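Local coordinates for protein Alpha/beta hydrolase (Streptomyces albidoflavus, PDB 6KSU) that probably acts as a penicillin-binding-protein-type cyclase that closes non-ribosomal peptides into macrolactams by heterochiral coupling, at residues 50-54 with 343-347; 128-134 with 178-182; 171-175 with 462-467. All coordinates share one frame; numbering follows the deposited sequence.

Contact 1. Residues 50-54 with 343-347; sequences SVYRD and SLALA
Ser50 and Ala347 form a hydrogen-bonded antiparallel pair, with Ser50 N giving its proton to Ala347 O at 3.0 Å and Ala347 N returning one to Ser50 O at 2.9 Å. Two residues on, Tyr52 N donates to Ala345 O at 2.7 Å, the shortest of the four bonds, and Ala345 N answers to Tyr52 O at 3.1 Å. Between these couples, Val51 faces Leu346 as a non-hydrogen-bonded pair, which draws their CA atoms to 4.2 Å. CA-H...O contacts supplement the main-chain bonds: Leu346 CA lies 3.1 Å from Ser50 O.

Apolar packing is light. Val51 and Leu346 point the same way from the sheet, side by side, and Val51 CG2 touches Leu346 CB at 4.0 Å. The other face carries Ser50, Tyr52, Ala345 and Ala347. Here Tyr52 CG stands anti to its main-chain nitrogen (chi1 178°), and CD2 of its ring passes 3.6 Å from Ser343 O. Helix 261-268 covers this face, where Ser50 OG bonds Thr262, while Tyr52 OH reaches Asp274 and the Tyr52 ring takes a cation-pi contact from Arg269.

Ser343 and Leu344 make a G1 beta bulge against strand 332-339, just where the pairing with 50-53 starts. The contact pairs the first strand, 46-53, with strand 344-350 in the antiparallel sheet of the serine beta-lactamase and penicillin-binding-protein fold.

Contact 2. Residues 128-134 with 178-182; sequences VRQLLSH and GYCLL
Tyr179 lies across Leu132 at about a right angle, and its hydroxyl gives its proton to Leu132 O, which lies at the ring's edge near its plane, at 2.7 Å. The bond meets a lone pair in the carbonyl plane, with a C=O...O angle of 119°. Leu132 CD1 comes to 3.6 Å from Tyr179 OH. Over the ring's centre sits Leu182 CD1 of the same helix, which covers one face. The His134 ring is nearly parallel to that of Tyr179, planes 25° apart, but slid aside, leaving little overlap; His134 NE2 stands 3.6 Å from Tyr179 CE2. A water in the plane of the His134 ring bonds NE2 and gives a weak bond to Tyr179 OH.

His134 gains this place by ending helix 128-132 in a Schellman motif: its positive phi turns the chain, and His134 N bonds back to Leu131 O. Both helices belong to the helical part of the beta-lactamase fold, and Tyr179 also touches Lys86 of a probable SxxK motif, while His134 stacks on Tyr174.

Leu131 points toward helix 176-189. With CG anti to the carbonyl carbon (chi1 -69°), its CD2 rests on Gly178, 3.8 Å from Gly178 O. Leu131 and Leu182 slide past each other in opposite directions, CD1 of the first 3.9 Å from CD2 of the second. Leu182 CD2 also meets Leu132 CD2 at 3.7 Å, the two side chains crossing near a right angle, and Val128 CG1 closes the row against the same methyl group.

Contact 3. Residues 171-175 with 462-467; sequences AFSYS and QYGGRA
Arg466 lies alongside Tyr174, the two side chains pointing the same way. From its CB, near Ser173 OG, the chain passes with CG beside Tyr174 O, then bends at its second torsion to bring CD to 4.0 Å from Tyr174 CB. NE follows close to that same CB and is held by a salt bridge to Asp140. At CZ the guanidinium comes up against the Tyr174 ring, their planes 24° apart. Tyr174 CD2 lies over one face of the guanidinium, offset toward its rim, and NH2 is the nearest nitrogen at 3.7 Å from this CD2. The last nitrogen, NH1, turns back to its own hairpin and gives a weak in-plane bond to Gly464 O at 3.4 Å.

Next to this pair, main-chain and side-chain groups tie the two segments together. Tyr174 N donates to Gly465 O at 2.9 Å, the donor tilted 23° from the carbonyl plane. The same carbonyl oxygen sits 3.1 Å from Phe172 CE2, obliquely to the ring, with Gly465 CA at the ring's edge. Ser173 OG, anti to the main-chain nitrogen (chi1 -176°), accepts a nearly straight bond from Ala467 N at 2.9 Å. A water accepts a bond from Phe172 N and passes a weak one to Gln462 OE1, whose stronger partner is Arg448.

Residues 463-466 form a type I' turn, and both of its inner residues, Gly464 and Gly465, have positive phi. It is the tip of a beta hairpin in the C-terminal, probably lipocalin-like barrel, set against the loop that carries Tyr174. The Tyr174 hydroxyl makes weak bonds to Ser83 and Lys86, consistent with the (S/Y)xN tyrosine beside the SxxK serine and lysine of a penicillin-binding-protein active site.

Overall arrangement
Contacts 1 and 2 lie within the beta-lactamase-like part of the chain, in its antiparallel sheet and its helices respectively, whereas contact 3 joins that part to the C-terminal barrel. Contact 2 is nested inside the loop closed by contact 1, and contact 3 crosses both along the chain. Contacts 2 and 3 are neighbours, centres about 13 Å apart, and touch where His134 O and Ser173 N probably form a hydrogen bond. Contact 1 is remote: its centre lies about 27 Å from that of contact 2 and 29 Å from that of contact 3. The barrel thus borders the probable active site, while contact 1 sits toward the far end of a sheet whose opposite outer strand, 307-308, reaches contacts 2 and 3 through Trp308.

Contact 1. Residues 50-54 with 343-347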
ATOM      1  N   SER A  50     -11.284 -12.089  -7.064  1.00 22.34           N
ATOM      2  CA  SER A  50     -12.458 -12.445  -6.281  1.00 17.71           C
ATOM      3  C   SER A  50     -13.310 -11.203  -6.143  1.00 17.12           C
ATOM      4  O   SER A  50     -12.786 -10.139  -5.831  1.00 16.04           O
ATOM      5  CB  SER A  50     -12.059 -12.993  -4.912  1.00 21.18           C
ATOM      6  OG  SER A  50     -11.293 -14.181  -5.061  1.00 22.80           O
ATOM      7  N   VAL A  51     -14.607 -11.337  -6.398  1.00 22.21           N
ATOM      8  CA  VAL A  51     -15.555 -10.231  -6.335  1.00 22.25           C
ATOM      9  C   VAL A  51     -16.704 -10.630  -5.430  1.00 25.37           C
ATOM     10  O   VAL A  51     -17.374 -11.637  -5.688  1.00 23.68           O
ATOM     11  CB  VAL A  51     -16.100  -9.865  -7.719  1.00 23.83           C
ATOM     12  CG1 VAL A  51     -16.973  -8.621  -7.636  1.00 19.69           C
ATOM     13  CG2 VAL A  51     -14.960  -9.713  -8.710  1.00 23.24           C
ATOM     14  N   TYR A  52     -16.941  -9.846  -4.377  1.00 23.70           N
ATOM     15  CA  TYR A  52     -18.149  -9.978  -3.581  1.00 23.50           C
ATOM     16  C   TYR A  52     -19.106  -8.880  -4.022  1.00 27.26           C
ATOM     17  O   TYR A  52     -18.746  -7.700  -4.027  1.00 25.47           O
ATOM     18  CB  TYR A  52     -17.852  -9.905  -2.086  1.00 22.74           C
ATOM     19  CG  TYR A  52     -19.082  -9.992  -1.209  1.00 25.12           C
ATOM     20  CD1 TYR A  52     -19.660 -11.226  -0.866  1.00 29.44           C
ATOM     21  CD2 TYR A  52     -19.683  -8.836  -0.737  1.00 24.73           C
ATOM     22  CE1 TYR A  52     -20.805 -11.276  -0.044  1.00 28.10           C
ATOM     23  CE2 TYR A  52     -20.790  -8.876   0.048  1.00 29.57           C
ATOM     24  CZ  TYR A  52     -21.359 -10.090   0.400  1.00 26.00           C
ATOM     25  OH  TYR A  52     -22.474 -10.052   1.200  1.00 29.37           O
ATOM     26  N   ARG A  53     -20.312  -9.276  -4.425  1.00 31.19           N
ATOM     27  CA  ARG A  53     -21.274  -8.336  -4.977  1.00 31.60           C
ATOM     28  C   ARG A  53     -22.661  -8.965  -4.941  1.00 35.32           C
ATOM     29  O   ARG A  53     -22.832 -10.137  -5.295  1.00 35.38           O
ATOM     30  CB  ARG A  53     -20.889  -7.939  -6.406  1.00 32.46           C
ATOM     31  CG  ARG A  53     -22.078  -7.480  -7.242  1.00 39.20           C
ATOM     32  CD  ARG A  53     -21.688  -6.498  -8.328  1.00 41.11           C
ATOM     33  NE  ARG A  53     -21.016  -7.136  -9.447  1.00 39.90           N
ATOM     34  CZ  ARG A  53     -21.066  -6.668 -10.688  1.00 48.45           C
ATOM     35  NH1 ARG A  53     -21.762  -5.566 -10.952  1.00 42.04           N
ATOM     36  NH2 ARG A  53     -20.415  -7.294 -11.659  1.00 52.02           N
ATOM     37  N   ASP A  54     -23.638  -8.187  -4.486  1.00 40.12           N
ATOM     38  CA  ASP A  54     -25.026  -8.637  -4.371  1.00 38.22           C
ATOM     39  C   ASP A  54     -25.157  -9.809  -3.406  1.00 42.72           C
ATOM     40  O   ASP A  54     -25.947 -10.731  -3.622  1.00 44.18           O
ATOM     41  CB  ASP A  54     -25.602  -8.982  -5.741  1.00 45.48           C
ATOM     42  CG  ASP A  54     -25.854  -7.749  -6.580  1.00 48.84           C
ATOM     43  OD1 ASP A  54     -25.483  -7.747  -7.770  1.00 53.28           O
ATOM     44  OD2 ASP A  54     -26.421  -6.780  -6.028  1.00 55.32           O
ATOM     45  N   SER A 343     -21.883  -2.413  -0.919  1.00 26.29           N
ATOM     46  CA  SER A 343     -21.520  -3.734  -0.403  1.00 28.50           C
ATOM     47  C   SER A 343     -20.731  -4.519  -1.448  1.00 31.27           C
ATOM     48  O   SER A 343     -21.070  -5.658  -1.805  1.00 24.96           O
ATOM     49  CB  SER A 343     -22.757  -4.506   0.056  1.00 28.22           C
ATOM     50  OG  SER A 343     -23.440  -3.821   1.092  1.00 29.28           O
ATOM     51  N   LEU A 344     -19.672  -3.882  -1.964  1.00 26.97           N
ATOM     52  CA  LEU A 344     -18.890  -4.460  -3.044  1.00 25.06           C
ATOM     53  C   LEU A 344     -17.415  -4.463  -2.665  1.00 29.99           C
ATOM     54  O   LEU A 344     -16.875  -3.437  -2.232  1.00 28.99           O
ATOM     55  CB  LEU A 344     -19.119  -3.685  -4.337  1.00 28.88           C
ATOM     56  CG  LEU A 344     -18.594  -4.220  -5.664  1.00 40.86           C
ATOM     57  CD1 LEU A 344     -19.192  -3.325  -6.709  1.00 46.41           C
ATOM     58  CD2 LEU A 344     -17.065  -4.284  -5.828  1.00 46.24           C
ATOM     59  N   ALA A 345     -16.765  -5.610  -2.848  1.00 27.19           N
ATOM     60  CA  ALA A 345     -15.334  -5.746  -2.642  1.00 21.37           C
ATOM     61  C   ALA A 345     -14.768  -6.660  -3.715  1.00 26.33           C
ATOM     62  O   ALA A 345     -15.392  -7.658  -4.092  1.00 22.52           O
ATOM     63  CB  ALA A 345     -15.008  -6.304  -1.258  1.00 21.09           C
ATOM     64  N   LEU A 346     -13.587  -6.309  -4.205  1.00 24.52           N
ATOM     65  CA  LEU A 346     -12.911  -7.116  -5.202  1.00 22.04           C
ATOM     66  C   LEU A 346     -11.415  -7.022  -4.962  1.00 20.55           C
ATOM     67  O   LEU A 346     -10.892  -5.976  -4.567  1.00 23.74           O
ATOM     68  CB  LEU A 346     -13.256  -6.689  -6.629  1.00 23.46           C
ATOM     69  CG  LEU A 346     -12.887  -5.336  -7.246  1.00 27.42           C
ATOM     70  CD1 LEU A 346     -11.488  -5.304  -7.699  1.00 23.05           C
ATOM     71  CD2 LEU A 346     -13.742  -5.160  -8.470  1.00 33.01           C
ATOM     72  N   ALA A 347     -10.742  -8.125  -5.173  1.00 14.92           N
ATOM     73  CA  ALA A 347      -9.322  -8.231  -4.918  1.00 15.38           C
ATOM     74  C   ALA A 347      -8.708  -8.938  -6.098  1.00 22.00           C
ATOM     75  O   ALA A 347      -9.336  -9.816  -6.697  1.00 17.32           O
ATOM     76  CB  ALA A 347      -9.020  -8.997  -3.636  1.00 16.94           C
TER

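Contact 2. Residues 128-134 with 178-182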
ATOM      1  N   VAL A 128      -0.445   6.181  17.376  1.00 27.16           N
ATOM      2  CA  VAL A 128      -1.006   5.095  16.572  1.00 26.97           C
ATOM      3  C   VAL A 128      -1.896   5.645  15.453  1.00 26.20           C
ATOM      4  O   VAL A 128      -1.799   5.217  14.299  1.00 22.03           O
ATOM      5  CB  VAL A 128      -1.764   4.105  17.485  1.00 31.84           C
ATOM      6  CG1 VAL A 128      -2.556   3.088  16.663  1.00 30.88           C
ATOM      7  CG2 VAL A 128      -0.785   3.394  18.405  1.00 27.22           C
ATOM      8  N   ARG A 129      -2.750   6.625  15.760  1.00 22.80           N
ATOM      9  CA  ARG A 129      -3.603   7.182  14.710  1.00 25.66           C
ATOM     10  C   ARG A 129      -2.783   7.787  13.569  1.00 26.79           C
ATOM     11  O   ARG A 129      -3.138   7.637  12.391  1.00 20.66           O
ATOM     12  CB  ARG A 129      -4.543   8.239  15.283  1.00 26.49           C
ATOM     13  CG  ARG A 129      -5.636   8.665  14.298  1.00 29.62           C
ATOM     14  CD  ARG A 129      -6.307   9.969  14.713  1.00 28.96           C
ATOM     15  NE  ARG A 129      -6.963   9.833  16.016  1.00 28.62           N
ATOM     16  CZ  ARG A 129      -8.056   9.099  16.242  1.00 32.37           C
ATOM     17  NH1 ARG A 129      -8.640   8.424  15.253  1.00 31.29           N
ATOM     18  NH2 ARG A 129      -8.576   9.045  17.465  1.00 30.27           N
ATOM     19  N   GLN A 130      -1.695   8.495  13.902  1.00 20.72           N
ATOM     20  CA  GLN A 130      -0.841   9.052  12.863  1.00 25.07           C
ATOM     21  C   GLN A 130      -0.090   7.967  12.110  1.00 21.87           C
ATOM     22  O   GLN A 130       0.151   8.111  10.911  1.00 17.55           O
ATOM     23  CB  GLN A 130       0.158  10.040  13.464  1.00 23.05           C
ATOM     24  CG  GLN A 130      -0.489  11.251  14.131  1.00 26.65           C
ATOM     25  CD  GLN A 130       0.477  12.000  15.031  1.00 30.03           C
ATOM     26  OE1 GLN A 130       1.460  11.435  15.506  1.00 28.59           O
ATOM     27  NE2 GLN A 130       0.195  13.275  15.281  1.00 26.57           N
ATOM     28  N   LEU A 131       0.347   6.915  12.808  1.00 22.81           N
ATOM     29  CA  LEU A 131       1.028   5.822  12.125  1.00 25.10           C
ATOM     30  C   LEU A 131       0.108   5.183  11.088  1.00 21.88           C
ATOM     31  O   LEU A 131       0.467   5.073   9.910  1.00 21.56           O
ATOM     32  CB  LEU A 131       1.528   4.785  13.131  1.00 23.45           C
ATOM     33  CG  LEU A 131       2.672   5.183  14.076  1.00 21.97           C
ATOM     34  CD1 LEU A 131       2.948   4.012  15.004  1.00 25.97           C
ATOM     35  CD2 LEU A 131       3.922   5.545  13.339  1.00 26.76           C
ATOM     36  N   LEU A 132      -1.112   4.842  11.496  1.00 18.24           N
ATOM     37  CA  LEU A 132      -2.076   4.222  10.588  1.00 23.45           C
ATOM     38  C   LEU A 132      -2.252   5.025   9.307  1.00 23.21           C
ATOM     39  O   LEU A 132      -2.463   4.452   8.224  1.00 19.99           O
ATOM     40  CB  LEU A 132      -3.441   4.078  11.287  1.00 20.97           C
ATOM     41  CG  LEU A 132      -3.823   2.816  12.092  1.00 26.90           C
ATOM     42  CD1 LEU A 132      -3.726   1.524  11.276  1.00 19.25           C
ATOM     43  CD2 LEU A 132      -3.040   2.638  13.337  1.00 32.19           C
ATOM     44  N   SER A 133      -2.164   6.349   9.414  1.00 16.95           N
ATOM     45  CA  SER A 133      -2.536   7.261   8.349  1.00 22.13           C
ATOM     46  C   SER A 133      -1.327   7.812   7.621  1.00 18.71           C
ATOM     47  O   SER A 133      -1.483   8.652   6.730  1.00 16.04           O
ATOM     48  CB  SER A 133      -3.386   8.410   8.916  1.00 23.93           C
ATOM     49  OG  SER A 133      -2.697   9.116   9.937  1.00 22.32           O
ATOM     50  N   HIS A 134      -0.131   7.366   7.998  1.00 17.47           N
ATOM     51  CA  HIS A 134       1.112   7.847   7.407  1.00 20.43           C
ATOM     52  C   HIS A 134       1.302   9.346   7.651  1.00 22.56           C
ATOM     53  O   HIS A 134       1.847  10.072   6.815  1.00 20.02           O
ATOM     54  CB  HIS A 134       1.187   7.519   5.910  1.00 21.42           C
ATOM     55  CG  HIS A 134       1.104   6.054   5.608  1.00 18.68           C
ATOM     56  ND1 HIS A 134       2.186   5.205   5.730  1.00 22.86           N
ATOM     57  CD2 HIS A 134       0.067   5.284   5.206  1.00 18.87           C
ATOM     58  CE1 HIS A 134       1.818   3.977   5.424  1.00 22.02           C
ATOM     59  NE2 HIS A 134       0.538   3.999   5.092  1.00 21.19           N
ATOM     60  N   GLY A 178       6.645   3.118   9.447  1.00 19.71           N
ATOM     61  CA  GLY A 178       5.539   3.454  10.322  1.00 21.76           C
ATOM     62  C   GLY A 178       4.704   2.237  10.673  1.00 23.46           C
ATOM     63  O   GLY A 178       4.273   2.069  11.821  1.00 21.23           O
ATOM     64  N   TYR A 179       4.496   1.349   9.705  1.00 25.02           N
ATOM     65  CA  TYR A 179       3.693   0.185  10.015  1.00 23.23           C
ATOM     66  C   TYR A 179       4.505  -0.876  10.736  1.00 22.30           C
ATOM     67  O   TYR A 179       3.955  -1.600  11.568  1.00 21.89           O
ATOM     68  CB  TYR A 179       3.038  -0.355   8.752  1.00 20.61           C
ATOM     69  CG  TYR A 179       1.652   0.232   8.561  1.00 22.43           C
ATOM     70  CD1 TYR A 179       0.511  -0.560   8.707  1.00 15.78           C
ATOM     71  CD2 TYR A 179       1.482   1.586   8.264  1.00 20.01           C
ATOM     72  CE1 TYR A 179      -0.753  -0.028   8.539  1.00 16.48           C
ATOM     73  CE2 TYR A 179       0.206   2.131   8.102  1.00 20.30           C
ATOM     74  CZ  TYR A 179      -0.900   1.308   8.236  1.00 21.34           C
ATOM     75  OH  TYR A 179      -2.158   1.818   8.073  1.00 24.03           O
ATOM     76  N   CYS A 180       5.814  -0.937  10.491  1.00 20.33           N
ATOM     77  CA  CYS A 180       6.641  -1.830  11.290  1.00 22.43           C
ATOM     78  C   CYS A 180       6.617  -1.423  12.755  1.00 26.68           C
ATOM     79  O   CYS A 180       6.647  -2.282  13.645  1.00 27.72           O
ATOM     80  CB  CYS A 180       8.059  -1.851  10.739  1.00 24.28           C
ATOM     81  SG  CYS A 180       8.126  -2.450   9.019  1.00 31.55           S
ATOM     82  N   LEU A 181       6.528  -0.117  13.028  1.00 25.61           N
ATOM     83  CA  LEU A 181       6.310   0.334  14.401  1.00 26.77           C
ATOM     84  C   LEU A 181       4.947  -0.096  14.917  1.00 28.81           C
ATOM     85  O   LEU A 181       4.790  -0.345  16.118  1.00 25.08           O
ATOM     86  CB  LEU A 181       6.439   1.853  14.496  1.00 25.86           C
ATOM     87  CG  LEU A 181       7.848   2.423  14.441  1.00 31.71           C
ATOM     88  CD1 LEU A 181       7.797   3.944  14.274  1.00 31.62           C
ATOM     89  CD2 LEU A 181       8.614   2.023  15.697  1.00 34.08           C
ATOM     90  N   LEU A 182       3.947  -0.187  14.037  1.00 24.44           N
ATOM     91  CA  LEU A 182       2.663  -0.705  14.483  1.00 24.91           C
ATOM     92  C   LEU A 182       2.787  -2.160  14.931  1.00 27.81           C
ATOM     93  O   LEU A 182       2.068  -2.594  15.842  1.00 25.47           O
ATOM     94  CB  LEU A 182       1.626  -0.533  13.376  1.00 23.04           C
ATOM     95  CG  LEU A 182       1.070   0.892  13.224  1.00 24.60           C
ATOM     96  CD1 LEU A 182       0.253   1.078  11.944  1.00 17.91           C
ATOM     97  CD2 LEU A 182       0.236   1.262  14.466  1.00 24.05           C
TER
HETATM   98  O   HOH W   1      -1.780   2.165   4.770  1.00 14.52           O

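Contact 3. Residues 171-175 with 462-467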
ATOM      1  N   ALA A 171       1.928  16.451   7.636  1.00 37.20           N
ATOM      2  CA  ALA A 171       1.733  16.074   6.240  1.00 30.44           C
ATOM      3  C   ALA A 171       1.734  14.551   6.070  1.00 28.56           C
ATOM      4  O   ALA A 171       2.325  13.810   6.857  1.00 27.14           O
ATOM      5  CB  ALA A 171       2.811  16.700   5.352  1.00 31.10           C
ATOM      6  N   PHE A 172       1.097  14.104   4.995  1.00 30.83           N
ATOM      7  CA  PHE A 172       1.128  12.696   4.626  1.00 24.82           C
ATOM      8  C   PHE A 172       2.498  12.327   4.058  1.00 25.56           C
ATOM      9  O   PHE A 172       3.042  13.040   3.211  1.00 25.59           O
ATOM     10  CB  PHE A 172       0.034  12.405   3.608  1.00 27.31           C
ATOM     11  CG  PHE A 172       0.019  10.976   3.121  1.00 26.68           C
ATOM     12  CD1 PHE A 172      -0.755  10.014   3.775  1.00 18.85           C
ATOM     13  CD2 PHE A 172       0.778  10.588   2.024  1.00 23.89           C
ATOM     14  CE1 PHE A 172      -0.779   8.687   3.357  1.00 22.64           C
ATOM     15  CE2 PHE A 172       0.754   9.244   1.577  1.00 23.95           C
ATOM     16  CZ  PHE A 172      -0.027   8.296   2.244  1.00 21.29           C
ATOM     17  N   SER A 173       3.072  11.232   4.549  1.00 23.33           N
ATOM     18  CA  SER A 173       4.215  10.626   3.877  1.00 21.68           C
ATOM     19  C   SER A 173       4.160   9.116   4.078  1.00 21.45           C
ATOM     20  O   SER A 173       4.209   8.634   5.213  1.00 21.37           O
ATOM     21  CB  SER A 173       5.544  11.199   4.382  1.00 22.99           C
ATOM     22  OG  SER A 173       6.631  10.650   3.654  1.00 16.59           O
ATOM     23  N   TYR A 174       4.077   8.370   2.977  1.00 21.64           N
ATOM     24  CA  TYR A 174       3.933   6.923   3.073  1.00 21.01           C
ATOM     25  C   TYR A 174       5.163   6.316   3.735  1.00 21.02           C
ATOM     26  O   TYR A 174       6.294   6.718   3.457  1.00 20.07           O
ATOM     27  CB  TYR A 174       3.730   6.339   1.682  1.00 21.93           C
ATOM     28  CG  TYR A 174       3.286   4.900   1.635  1.00 20.86           C
ATOM     29  CD1 TYR A 174       1.956   4.568   1.342  1.00 23.64           C
ATOM     30  CD2 TYR A 174       4.187   3.863   1.847  1.00 22.37           C
ATOM     31  CE1 TYR A 174       1.537   3.232   1.264  1.00 21.85           C
ATOM     32  CE2 TYR A 174       3.765   2.509   1.766  1.00 25.92           C
ATOM     33  CZ  TYR A 174       2.444   2.215   1.479  1.00 19.47           C
ATOM     34  OH  TYR A 174       2.036   0.903   1.401  1.00 24.26           O
ATOM     35  N   SER A 175       4.941   5.342   4.616  1.00 19.19           N
ATOM     36  CA  SER A 175       6.025   4.847   5.466  1.00 22.96           C
ATOM     37  C   SER A 175       5.787   3.370   5.783  1.00 22.28           C
ATOM     38  O   SER A 175       4.859   3.030   6.515  1.00 22.13           O
ATOM     39  CB  SER A 175       6.127   5.686   6.749  1.00 20.10           C
ATOM     40  OG  SER A 175       7.068   5.136   7.654  1.00 19.14           O
ATOM     41  N   GLN A 462       6.755  16.713  -2.086  1.00 25.28           N
ATOM     42  CA  GLN A 462       6.143  15.395  -2.091  1.00 28.94           C
ATOM     43  C   GLN A 462       5.689  14.991  -3.492  1.00 26.85           C
ATOM     44  O   GLN A 462       5.258  15.823  -4.297  1.00 27.69           O
ATOM     45  CB  GLN A 462       4.991  15.279  -1.050  1.00 27.42           C
ATOM     46  CG  GLN A 462       3.789  16.138  -1.250  1.00 33.13           C
ATOM     47  CD  GLN A 462       2.794  16.023  -0.101  1.00 28.19           C
ATOM     48  OE1 GLN A 462       1.709  16.582  -0.174  1.00 27.41           O
ATOM     49  NE2 GLN A 462       3.161  15.297   0.962  1.00 27.38           N
ATOM     50  N   TYR A 463       5.825  13.688  -3.762  1.00 21.88           N
ATOM     51  CA  TYR A 463       5.445  13.003  -4.999  1.00 23.43           C
ATOM     52  C   TYR A 463       5.372  11.511  -4.711  1.00 24.21           C
ATOM     53  O   TYR A 463       6.092  11.006  -3.848  1.00 24.69           O
ATOM     54  CB  TYR A 463       6.449  13.245  -6.141  1.00 25.75           C
ATOM     55  CG  TYR A 463       7.754  12.457  -6.036  1.00 26.54           C
ATOM     56  CD1 TYR A 463       7.949  11.289  -6.781  1.00 26.94           C
ATOM     57  CD2 TYR A 463       8.799  12.887  -5.211  1.00 27.27           C
ATOM     58  CE1 TYR A 463       9.145  10.573  -6.713  1.00 26.55           C
ATOM     59  CE2 TYR A 463      10.001  12.167  -5.120  1.00 30.58           C
ATOM     60  CZ  TYR A 463      10.163  11.007  -5.886  1.00 36.80           C
ATOM     61  OH  TYR A 463      11.331  10.272  -5.829  1.00 41.73           O
ATOM     62  N   GLY A 464       4.539  10.805  -5.477  1.00 24.22           N
ATOM     63  CA  GLY A 464       4.303   9.386  -5.205  1.00 28.07           C
ATOM     64  C   GLY A 464       3.895   9.113  -3.761  1.00 24.44           C
ATOM     65  O   GLY A 464       4.199   8.054  -3.211  1.00 27.70           O
ATOM     66  N   GLY A 465       3.236  10.080  -3.122  1.00 28.10           N
ATOM     67  CA  GLY A 465       2.822   9.967  -1.734  1.00 20.06           C
ATOM     68  C   GLY A 465       3.933   9.969  -0.706  1.00 21.18           C
ATOM     69  O   GLY A 465       3.645   9.792   0.477  1.00 19.12           O
ATOM     70  N   ARG A 466       5.194  10.160  -1.095  1.00 22.56           N
ATOM     71  CA  ARG A 466       6.255  10.347  -0.114  1.00 20.38           C
ATOM     72  C   ARG A 466       6.586  11.831   0.021  1.00 25.90           C
ATOM     73  O   ARG A 466       6.452  12.593  -0.936  1.00 24.17           O
ATOM     74  CB  ARG A 466       7.525   9.583  -0.504  1.00 23.55           C
ATOM     75  CG  ARG A 466       7.561   8.158   0.043  1.00 32.69           C
ATOM     76  CD  ARG A 466       6.758   7.217  -0.853  1.00 27.14           C
ATOM     77  NE  ARG A 466       7.076   5.811  -0.623  1.00 37.35           N
ATOM     78  CZ  ARG A 466       6.380   4.802  -1.141  1.00 38.84           C
ATOM     79  NH1 ARG A 466       5.336   5.075  -1.922  1.00 33.06           N
ATOM     80  NH2 ARG A 466       6.716   3.531  -0.872  1.00 31.01           N
ATOM     81  N   ALA A 467       6.997  12.233   1.229  1.00 23.83           N
ATOM     82  CA  ALA A 467       7.562  13.548   1.490  1.00 22.29           C
ATOM     83  C   ALA A 467       9.079  13.430   1.548  1.00 25.19           C
ATOM     84  O   ALA A 467       9.635  12.384   1.883  1.00 24.93           O
ATOM     85  CB  ALA A 467       7.049  14.154   2.813  1.00 25.91           C
TER
HETATM   86  O   HOH W   2      -0.028  15.920   2.667  1.00 27.28           O